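Local coordinates for switch-activating protein 1 (Schizosaccharomyces pombe, PDB 5JDK) that binds DNA sequence-specifically at the mating-type switching site SAS1 and at the rDNA replication fork barrier RFB1, where it blocks replication forks, at residues L32-E35 / E36-L40. Residues are numbered along the deposited sequence; the frame is centred on the assembly and turned at random.
Sequences LSLE and EKIKL
Lys-37 N donates to Ser-33 O at 2.9 Å, and with this bond the backbone enters the i to i+4 ladder of helix 34-46; Ile-38 N and Lys-39 N follow on to Leu-34 O and Glu-35 O. Ser-33 and Glu-36 form a capping box at this end, the start of the first helix modelled in this all-helical N-terminal DNA-binding domain. At the N-cap, a chi1 of 64° turns the Ser-33 hydroxyl back over the backbone, and from there OG accepts from Glu-36 N at 3.0 Å. The return bond runs from Ser-33 N to Glu-36 OE1, 2.9 Å long and fairly straight at 166°, and uses the anti lone pair of the carboxylate. Were Glu-36 cut back to an alanine, Ser-33 N would probably lose this acceptor and the residues ahead of the helix would be less firmly held. Leu-32 lies across the Glu-36 carboxylate, CD2 3.8 Å from OE1. Its CD1 also meets Leu-40 CD2 at 3.9 Å, both leucines resting on Gln-84 of helix 78-98. On another side of the turn, Leu-34 CD1 touches Ile-38 CD1 at 4.0 Å, and both residues pack on Leu-112 of helix 107-131. Glu-35 and Lys-39 extend alongside one another in the same direction and end in a salt bridge whose hydrogen bond is weak, 3.2 Å from Glu-35 OE2 to Lys-39 NZ. Lys-37 stretches back along the turn, where a water donates to Leu-32 O at 3.1 Å and weakly accepts from Lys-37 NZ.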
loop_
_atom_site.group_PDB
_atom_site.type_symbol
_atom_site.label_atom_id
_atom_site.label_comp_id
_atom_site.label_asym_id
_atom_site.label_seq_id
_atom_site.Cartn_x
_atom_site.Cartn_y
_atom_site.Cartn_z
ATOM N N LEU A 32 4.343 -4.311 -12.298
ATOM C CA LEU A 32 3.547 -3.098 -12.413
ATOM C C LEU A 32 4.428 -1.938 -12.824
ATOM O O LEU A 32 5.559 -1.805 -12.354
ATOM C CB LEU A 32 2.878 -2.747 -11.077
ATOM C CG LEU A 32 1.902 -3.750 -10.471
ATOM C CD1 LEU A 32 1.383 -3.216 -9.154
ATOM C CD2 LEU A 32 0.761 -4.008 -11.428
ATOM N N SER A 33 3.903 -1.093 -13.699
ATOM C CA SER A 33 4.561 0.163 -13.994
ATOM C C SER A 33 4.433 1.093 -12.799
ATOM O O SER A 33 3.621 0.878 -11.897
ATOM C CB SER A 33 3.908 0.831 -15.194
ATOM O OG SER A 33 2.568 1.170 -14.866
ATOM N N LEU A 34 5.253 2.140 -12.792
ATOM C CA LEU A 34 5.160 3.128 -11.728
ATOM C C LEU A 34 3.764 3.729 -11.690
ATOM O O LEU A 34 3.186 3.928 -10.614
ATOM C CB LEU A 34 6.230 4.209 -11.920
ATOM C CG LEU A 34 6.246 5.351 -10.901
ATOM C CD1 LEU A 34 6.276 4.830 -9.470
ATOM C CD2 LEU A 34 7.436 6.282 -11.150
ATOM N N GLU A 35 3.198 4.005 -12.864
ATOM C CA GLU A 35 1.852 4.559 -12.923
ATOM C C GLU A 35 0.846 3.601 -12.302
ATOM O O GLU A 35 -0.049 4.028 -11.568
ATOM C CB GLU A 35 1.468 4.885 -14.369
ATOM C CG GLU A 35 0.113 5.575 -14.507
ATOM C CD GLU A 35 -0.434 5.531 -15.924
ATOM O OE1 GLU A 35 0.173 4.857 -16.782
ATOM O OE2 GLU A 35 -1.479 6.168 -16.178
ATOM N N GLU A 36 0.982 2.301 -12.562
ATOM C CA GLU A 36 0.070 1.324 -11.974
ATOM C C GLU A 36 0.264 1.214 -10.468
ATOM O O GLU A 36 -0.712 1.047 -9.726
ATOM C CB GLU A 36 0.275 -0.043 -12.621
ATOM C CG GLU A 36 -0.282 -0.172 -14.031
ATOM C CD GLU A 36 0.054 -1.509 -14.662
ATOM O OE1 GLU A 36 1.236 -1.915 -14.612
ATOM O OE2 GLU A 36 -0.871 -2.163 -15.193
ATOM N N LYS A 37 1.509 1.292 -9.996
ATOM C CA LYS A 37 1.757 1.244 -8.558
ATOM C C LYS A 37 1.092 2.412 -7.861
ATOM O O LYS A 37 0.508 2.255 -6.783
ATOM C CB LYS A 37 3.256 1.305 -8.278
ATOM C CG LYS A 37 4.019 0.068 -8.668
ATOM C CD LYS A 37 5.511 0.286 -8.457
ATOM C CE LYS A 37 6.316 -0.935 -8.813
ATOM N NZ LYS A 37 7.758 -0.656 -8.677
ATOM N N ILE A 38 1.186 3.599 -8.461
ATOM C CA ILE A 38 0.532 4.771 -7.901
ATOM C C ILE A 38 -0.988 4.616 -7.922
ATOM O O ILE A 38 -1.660 4.916 -6.934
ATOM C CB ILE A 38 1.017 6.043 -8.616
ATOM C CG1 ILE A 38 2.465 6.322 -8.230
ATOM C CG2 ILE A 38 0.124 7.244 -8.288
ATOM C CD1 ILE A 38 3.163 7.367 -9.083
ATOM N N LYS A 39 -1.564 4.144 -9.032
ATOM C CA LYS A 39 -3.009 3.917 -9.042
ATOM C C LYS A 39 -3.430 2.938 -7.948
ATOM O O LYS A 39 -4.440 3.155 -7.248
ATOM C CB LYS A 39 -3.442 3.406 -10.411
ATOM C CG LYS A 39 -3.340 4.454 -11.509
ATOM C CD LYS A 39 -3.718 3.879 -12.863
ATOM C CE LYS A 39 -3.710 4.951 -13.940
ATOM N NZ LYS A 39 -3.986 4.385 -15.286
ATOM N N LEU A 40 -2.670 1.850 -7.793
ATOM C CA LEU A 40 -2.978 0.846 -6.785
ATOM C C LEU A 40 -2.901 1.437 -5.384
ATOM O O LEU A 40 -3.822 1.256 -4.570
ATOM C CB LEU A 40 -2.026 -0.335 -6.939
ATOM C CG LEU A 40 -2.147 -1.456 -5.912
ATOM C CD1 LEU A 40 -3.542 -2.036 -5.889
ATOM C CD2 LEU A 40 -1.137 -2.539 -6.220
HETATM O O HOH W 1 7.775 -3.015 -10.596
#